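Local coordinates for arginine kinase (Anthopleura japonica, PDB 4RF6), which catalyses the reversible transfer of a phosphoryl group from ATP to L-arginine, giving phosphoarginine and ADP, and carries two phosphagen kinase units in one chain, at residues 535-538 with 539-543; 183-186 with 187-191; 560-563 with 564-567. All coordinates share one frame; numbering follows the deposited sequence.

Contact 1 of 3, residues 535-538 with 539-543; sequences ATRQ and KLVND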
loop_
_atom_site.group_PDB
_atom_site.type_symbol
_atom_site.label_atom_id
_atom_site.label_comp_id
_atom_site.label_asym_id
_atom_site.label_seq_id
_atom_site.Cartn_x
_atom_site.Cartn_y
_atom_site.Cartn_z
ATOM N N ALA A 535 -13.113 -1.208 15.304
ATOM C CA ALA A 535 -13.363 -2.057 16.471
ATOM C C ALA A 535 -12.331 -3.174 16.657
ATOM O O ALA A 535 -11.993 -3.535 17.787
ATOM C CB ALA A 535 -14.757 -2.637 16.409
ATOM N N THR A 536 -11.865 -3.741 15.546
ATOM C CA THR A 536 -10.807 -4.747 15.581
ATOM C C THR A 536 -9.536 -4.111 16.129
ATOM O O THR A 536 -8.860 -4.674 16.994
ATOM C CB THR A 536 -10.514 -5.310 14.179
ATOM O OG1 THR A 536 -11.664 -6.010 13.685
ATOM C CG2 THR A 536 -9.340 -6.270 14.223
ATOM N N ARG A 537 -9.229 -2.926 15.612
ATOM C CA ARG A 537 -8.066 -2.167 16.040
ATOM C C ARG A 537 -8.112 -1.916 17.537
ATOM O O ARG A 537 -7.223 -2.348 18.269
ATOM C CB ARG A 537 -8.001 -0.838 15.291
ATOM C CG ARG A 537 -6.822 0.041 15.677
ATOM C CD ARG A 537 -6.409 0.910 14.508
ATOM N NE ARG A 537 -7.517 1.067 13.569
ATOM C CZ ARG A 537 -7.406 0.976 12.247
ATOM N NH1 ARG A 537 -6.226 0.738 11.690
ATOM N NH2 ARG A 537 -8.478 1.128 11.479
ATOM N N GLN A 538 -9.163 -1.233 17.982
ATOM C CA GLN A 538 -9.335 -0.891 19.390
ATOM C C GLN A 538 -9.128 -2.097 20.302
ATOM O O GLN A 538 -8.442 -2.012 21.322
ATOM C CB GLN A 538 -10.729 -0.308 19.622
ATOM C CG GLN A 538 -10.885 0.298 21.003
ATOM C CD GLN A 538 -9.803 1.323 21.296
ATOM O OE1 GLN A 538 -9.788 2.405 20.711
ATOM N NE2 GLN A 538 -8.881 0.978 22.190
ATOM N N LYS A 539 -9.725 -3.217 19.913
ATOM C CA LYS A 539 -9.574 -4.471 20.636
ATOM C C LYS A 539 -8.105 -4.873 20.738
ATOM O O LYS A 539 -7.623 -5.248 21.814
ATOM C CB LYS A 539 -10.391 -5.567 19.947
ATOM C CG LYS A 539 -9.912 -6.982 20.226
ATOM C CD LYS A 539 -10.878 -8.033 19.691
ATOM C CE LYS A 539 -10.122 -9.145 18.978
ATOM N NZ LYS A 539 -8.734 -9.296 19.512
ATOM N N LEU A 540 -7.394 -4.777 19.617
ATOM C CA LEU A 540 -5.974 -5.116 19.574
ATOM C C LEU A 540 -5.131 -4.161 20.421
ATOM O O LEU A 540 -4.207 -4.598 21.111
ATOM C CB LEU A 540 -5.471 -5.153 18.128
ATOM C CG LEU A 540 -6.018 -6.320 17.307
ATOM C CD1 LEU A 540 -5.692 -6.152 15.832
ATOM C CD2 LEU A 540 -5.473 -7.638 17.829
ATOM N N VAL A 541 -5.453 -2.868 20.373
ATOM C CA VAL A 541 -4.748 -1.872 21.183
ATOM C C VAL A 541 -4.911 -2.179 22.671
ATOM O O VAL A 541 -3.958 -2.078 23.449
ATOM C CB VAL A 541 -5.253 -0.436 20.931
ATOM C CG1 VAL A 541 -4.309 0.572 21.574
ATOM C CG2 VAL A 541 -5.375 -0.150 19.446
ATOM N N ASN A 542 -6.127 -2.552 23.059
ATOM C CA ASN A 542 -6.430 -2.853 24.452
ATOM C C ASN A 542 -5.637 -4.043 24.995
ATOM O O ASN A 542 -5.294 -4.079 26.176
ATOM C CB ASN A 542 -7.935 -3.080 24.637
ATOM C CG ASN A 542 -8.752 -1.816 24.411
ATOM O OD1 ASN A 542 -8.220 -0.704 24.412
ATOM N ND2 ASN A 542 -10.057 -1.985 24.229
ATOM N N ASP A 543 -5.345 -5.015 24.132
ATOM C CA ASP A 543 -4.510 -6.152 24.520
ATOM C C ASP A 543 -3.019 -5.845 24.328
ATOM O O ASP A 543 -2.165 -6.677 24.646
ATOM C CB ASP A 543 -4.889 -7.408 23.723
ATOM C CG ASP A 543 -6.172 -8.055 24.212
ATOM O OD1 ASP A 543 -6.555 -7.826 25.378
ATOM O OD2 ASP A 543 -6.790 -8.807 23.428
#

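Contact 2 of 3, residues 183-186 with 187-191; sequences KTRQ and QLVDD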
loop_
_atom_site.group_PDB
_atom_site.type_symbol
_atom_site.label_atom_id
_atom_site.label_comp_id
_atom_site.label_asym_id
_atom_site.label_seq_id
_atom_site.Cartn_x
_atom_site.Cartn_y
_atom_site.Cartn_z
ATOM N N LYS A 183 -23.580 -2.998 7.585
ATOM C CA LYS A 183 -22.313 -3.705 7.720
ATOM C C LYS A 183 -21.500 -3.653 6.424
ATOM O O LYS A 183 -20.310 -3.338 6.437
ATOM C CB LYS A 183 -22.569 -5.159 8.119
ATOM C CG LYS A 183 -21.307 -5.980 8.281
ATOM C CD LYS A 183 -21.630 -7.382 8.763
ATOM C CE LYS A 183 -20.367 -8.190 8.993
ATOM N NZ LYS A 183 -20.681 -9.625 9.228
ATOM N N THR A 184 -22.163 -3.957 5.310
ATOM C CA THR A 184 -21.531 -3.961 3.992
ATOM C C THR A 184 -21.094 -2.561 3.577
ATOM O O THR A 184 -19.998 -2.372 3.039
ATOM C CB THR A 184 -22.482 -4.522 2.921
ATOM O OG1 THR A 184 -22.840 -5.868 3.257
ATOM C CG2 THR A 184 -21.829 -4.504 1.544
ATOM N N ARG A 185 -21.969 -1.590 3.823
ATOM C CA ARG A 185 -21.690 -0.191 3.533
ATOM C C ARG A 185 -20.394 0.221 4.229
ATOM O O ARG A 185 -19.498 0.806 3.611
ATOM C CB ARG A 185 -22.855 0.677 4.014
ATOM C CG ARG A 185 -22.976 2.037 3.336
ATOM C CD ARG A 185 -23.725 3.029 4.225
ATOM N NE ARG A 185 -22.930 3.388 5.397
ATOM C CZ ARG A 185 -22.170 4.478 5.488
ATOM N NH1 ARG A 185 -22.106 5.339 4.480
ATOM N NH2 ARG A 185 -21.476 4.711 6.594
ATOM N N GLN A 186 -20.300 -0.113 5.514
ATOM C CA GLN A 186 -19.127 0.202 6.324
ATOM C C GLN A 186 -17.852 -0.388 5.728
ATOM O O GLN A 186 -16.820 0.284 5.639
ATOM C CB GLN A 186 -19.319 -0.334 7.746
ATOM C CG GLN A 186 -18.366 0.285 8.747
ATOM C CD GLN A 186 -18.261 1.788 8.570
ATOM O OE1 GLN A 186 -19.238 2.516 8.754
ATOM N NE2 GLN A 186 -17.078 2.258 8.188
ATOM N N GLN A 187 -17.935 -1.654 5.332
ATOM C CA GLN A 187 -16.813 -2.356 4.723
ATOM C C GLN A 187 -16.321 -1.661 3.457
ATOM O O GLN A 187 -15.123 -1.415 3.293
ATOM C CB GLN A 187 -17.211 -3.795 4.389
ATOM C CG GLN A 187 -17.570 -4.642 5.602
ATOM C CD GLN A 187 -17.570 -6.131 5.298
ATOM O OE1 GLN A 187 -17.499 -6.543 4.138
ATOM N NE2 GLN A 187 -17.640 -6.945 6.346
ATOM N N LEU A 188 -17.255 -1.354 2.562
ATOM C CA LEU A 188 -16.922 -0.724 1.290
ATOM C C LEU A 188 -16.358 0.691 1.473
ATOM O O LEU A 188 -15.522 1.135 0.681
ATOM C CB LEU A 188 -18.137 -0.729 0.357
ATOM C CG LEU A 188 -18.552 -2.107 -0.161
ATOM C CD1 LEU A 188 -19.931 -2.068 -0.805
ATOM C CD2 LEU A 188 -17.528 -2.645 -1.146
ATOM N N VAL A 189 -16.809 1.391 2.514
ATOM C CA VAL A 189 -16.225 2.685 2.867
ATOM C C VAL A 189 -14.779 2.478 3.316
ATOM O O VAL A 189 -13.871 3.196 2.885
ATOM C CB VAL A 189 -17.014 3.396 3.994
ATOM C CG1 VAL A 189 -16.218 4.563 4.543
ATOM C CG2 VAL A 189 -18.354 3.887 3.488
ATOM N N ASP A 190 -14.575 1.479 4.172
ATOM C CA ASP A 190 -13.244 1.148 4.676
ATOM C C ASP A 190 -12.261 0.811 3.554
ATOM O O ASP A 190 -11.070 1.105 3.660
ATOM C CB ASP A 190 -13.313 -0.003 5.688
ATOM C CG ASP A 190 -13.799 0.447 7.057
ATOM O OD1 ASP A 190 -13.911 1.673 7.277
ATOM O OD2 ASP A 190 -14.059 -0.429 7.912
ATOM N N ASP A 191 -12.758 0.200 2.484
ATOM C CA ASP A 191 -11.921 -0.131 1.333
ATOM C C ASP A 191 -11.853 1.039 0.354
ATOM O O ASP A 191 -11.098 0.998 -0.620
ATOM C CB ASP A 191 -12.454 -1.377 0.619
ATOM C CG ASP A 191 -12.504 -2.595 1.522
ATOM O OD1 ASP A 191 -11.654 -2.697 2.432
ATOM O OD2 ASP A 191 -13.390 -3.454 1.316
HETATM O O HOH W 1 -20.208 -7.724 3.519
#

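Contact 3 of 3, residues 560-563 with 564-567; sequences NKLW and PEGR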
loop_
_atom_site.group_PDB
_atom_site.type_symbol
_atom_site.label_atom_id
_atom_site.label_comp_id
_atom_site.label_asym_id
_atom_site.label_seq_id
_atom_site.Cartn_x
_atom_site.Cartn_y
_atom_site.Cartn_z
ATOM N N ASN A 560 9.568 0.538 5.707
ATOM C CA ASN A 560 8.152 0.922 5.711
ATOM C C ASN A 560 7.444 0.864 4.355
ATOM O O ASN A 560 6.303 1.313 4.240
ATOM C CB ASN A 560 7.977 2.330 6.286
ATOM C CG ASN A 560 8.077 2.370 7.793
ATOM O OD1 ASN A 560 7.831 1.373 8.476
ATOM N ND2 ASN A 560 8.415 3.543 8.330
ATOM N N LYS A 561 8.115 0.329 3.338
ATOM C CA LYS A 561 7.609 0.384 1.962
ATOM C C LYS A 561 6.211 -0.211 1.822
ATOM O O LYS A 561 5.930 -1.286 2.358
ATOM C CB LYS A 561 8.563 -0.318 0.984
ATOM C CG LYS A 561 9.954 0.301 0.866
ATOM C CD LYS A 561 10.688 -0.237 -0.366
ATOM C CE LYS A 561 12.194 0.013 -0.303
ATOM N NZ LYS A 561 12.884 -1.015 0.530
ATOM N N LEU A 562 5.344 0.514 1.112
ATOM C CA LEU A 562 3.987 0.061 0.800
ATOM C C LEU A 562 3.108 -0.182 2.032
ATOM O O LEU A 562 2.168 -0.980 1.978
ATOM C CB LEU A 562 4.029 -1.199 -0.071
ATOM C CG LEU A 562 4.847 -1.123 -1.360
ATOM C CD1 LEU A 562 4.596 -2.370 -2.206
ATOM C CD2 LEU A 562 4.549 0.150 -2.167
ATOM N N TRP A 563 3.406 0.509 3.131
ATOM C CA TRP A 563 2.621 0.371 4.359
ATOM C C TRP A 563 1.135 0.570 4.097
ATOM O O TRP A 563 0.748 1.509 3.398
ATOM C CB TRP A 563 3.079 1.382 5.408
ATOM C CG TRP A 563 2.510 1.083 6.747
ATOM C CD1 TRP A 563 1.365 1.598 7.297
ATOM C CD2 TRP A 563 3.041 0.171 7.706
ATOM N NE1 TRP A 563 1.161 1.061 8.546
ATOM C CE2 TRP A 563 2.179 0.180 8.821
ATOM C CE3 TRP A 563 4.171 -0.651 7.734
ATOM C CZ2 TRP A 563 2.412 -0.601 9.952
ATOM C CZ3 TRP A 563 4.400 -1.426 8.854
ATOM C CH2 TRP A 563 3.529 -1.393 9.947
ATOM N N PRO A 564 0.285 -0.301 4.666
ATOM C CA PRO A 564 0.549 -1.456 5.531
ATOM C C PRO A 564 0.394 -2.792 4.811
ATOM O O PRO A 564 0.104 -3.800 5.460
ATOM C CB PRO A 564 -0.568 -1.342 6.564
ATOM C CG PRO A 564 -1.742 -0.833 5.732
ATOM C CD PRO A 564 -1.151 0.040 4.641
ATOM N N GLU A 565 0.572 -2.800 3.495
ATOM C CA GLU A 565 0.370 -4.012 2.710
ATOM C C GLU A 565 1.270 -5.142 3.182
ATOM O O GLU A 565 2.473 -4.948 3.365
ATOM C CB GLU A 565 0.615 -3.736 1.226
ATOM C CG GLU A 565 0.481 -4.958 0.326
ATOM C CD GLU A 565 0.558 -4.607 -1.152
ATOM O OE1 GLU A 565 1.681 -4.520 -1.691
ATOM O OE2 GLU A 565 -0.510 -4.421 -1.770
ATOM N N GLY A 566 0.685 -6.318 3.400
ATOM C CA GLY A 566 1.471 -7.490 3.764
ATOM C C GLY A 566 1.711 -7.615 5.260
ATOM O O GLY A 566 2.313 -8.592 5.717
ATOM N N ARG A 567 1.242 -6.625 6.018
ATOM C CA ARG A 567 1.461 -6.587 7.462
ATOM C C ARG A 567 0.238 -7.110 8.203
ATOM O O ARG A 567 -0.902 -6.840 7.808
ATOM C CB ARG A 567 1.747 -5.158 7.930
ATOM C CG ARG A 567 3.187 -4.684 7.752
ATOM C CD ARG A 567 3.521 -4.369 6.307
ATOM N NE ARG A 567 4.847 -3.763 6.173
ATOM C CZ ARG A 567 5.220 -3.011 5.143
ATOM N NH1 ARG A 567 4.376 -2.779 4.148
ATOM N NH2 ARG A 567 6.439 -2.490 5.102
#

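Contact 1 of 3, residues 535-538 with 539-543
Near the end of the short helix 534-542 of the second catalytic domain, Gln538 and Asn542 join their side-chain amides one turn apart. Gln538 NE2 donates to Asn542 OD1 at 2.9 Å, with an N-H...O angle of 135°. The acceptor lies close to the amide plane of Gln538, but the donor stands above the carbonyl plane of Asn542, away from its lone pairs. A bend at chi2 (54°) turns the glutamine chain along the helix toward Asn542. Beneath this pair runs the alpha-helical bonding: Val541 N reaches Arg537 O at 2.8 Å, and Asn542 N reaches Gln538 O at 2.9 Å. Two contacts between side-chain carbon atoms run along the helix, Thr536 CG2 with Leu540 CD1 (4.0 Å) and Arg537 CG with Val541 CG2 (4.0 Å). Thr536 and Leu540 both pack on Tyr527 of strand 524-528, which places that flank against the sheet. At the helix start, Asp533 OD1 accepts from Thr536 N, as an N-cap residue does. The amide bridge is neutral and bent, set on the exposed flank, and so probably adds only modestly to a helix held mainly by its backbone.

Contact 2 of 3, residues 183-186 with 187-191
Gln186 meets Asp190 by way of a folded chain. Its CB is close to Gln187 N (3.1 Å) only because the chain is continuous there, and CG, anti to the backbone N, makes no closer approach (4.0 Å from the same Gln187 N). The bend at chi2 (44°) then swings the amide along the helix, bringing NE2 to 3.3 Å from Asp190 OD1. This hydrogen bond is weak, with an N-H...O angle of 139°, and the amide and carboxylate planes are turned 56° apart. The backbone below is firmer: Asp190 N donates to Gln186 O at 2.9 Å.

A different link joins Thr184 and Gln187. One water donates to both, at 3.2 Å from Thr184 OG1 and 3.0 Å from Gln187 OE1, while OG1 also has a direct hydrogen-bond partner in Asp181 OD1. The extended chain of Lys183 runs alongside Gln187 and brings CE near its NE2. Thr184 CG2 rests against Leu188 CD1 (3.9 Å), and Leu188 goes on to pack on Met180 and Phe193. On another flank, Val189 CG2 lies over one face of the Arg185 guanidinium, toward its rim. Such i to i+3 and i to i+4 pairing is that of an alpha helix, here the surface helix 182-190, with Leu188 turned into the protein; it leads toward His192, a predicted ATP-binding residue.

Contact 3 of 3, residues 560-563 with 564-567
Lys561 O is gripped by both terminal nitrogens of Arg567, NH1 at 2.8 Å and NH2 at 3.0 Å. The fork is end-on, through NH1 and NH2, and the oxygen lies only 3° out of the guanidinium plane; the two donors reach the carbonyl from the same face of its plane. NH1 serves a second acceptor, Glu565 O at 3.0 Å, which is tilted well out of the guanidinium plane. A bend at chi2 (75°) folds the arginine back across the loop to these carbonyls. On the way the chain passes the six-membered part of the Trp563 indole: Arg567 CG is 3.6 Å from Trp563 CZ3, and Trp563 CE3 lies over one face of the guanidinium toward its rim.

Pro564, which follows a cis peptide bond, takes a face of the same indole. Its CB makes a CH-pi contact 3.6 Å from the centroid of the Trp563 five-membered ring. Two type II beta turns meet at this peptide, Asn560 to Trp563 and Pro564 to Arg567, and Glu565 N ties them together by donating to Leu562 O at 2.9 Å. Gly566 has backbone angles suited to glycine in the second turn. Outside the loop, Asn582 O accepts from Arg567 NE, and Glu565 OE1 forms a salt bridge with Arg501.

With four bonds from its side chain to backbone oxygens, counting that to Asn582, and a weak fifth to Val559 O, the buried arginine satisfies carbonyls of both turns and is held in a fixed orientation; its positive charge would probably polarise Lys561 O, strengthening the grip.

How the contacts relate
Contacts 1 and 2 are surface helices at matching places in the two approximate repeats: each follows an outermost strand (524-528 or 172-176) of its own eight-stranded sheet, and each pairs a glutamine with the residue four further on, an asparagine in contact 1, an aspartate in contact 2. Asp190 of contact 2 touches Asp533, just before contact 1, so the helices lie near where the repeats meet, although the contacts' nearest atoms are about 7 Å apart. Contact 3 shares the second repeat with contact 1 but is partly buried, in the loop before strand 568-572. There one arginine adds to the few turn bonds of an irregular backbone, whereas the helices rely on regular backbone bonds.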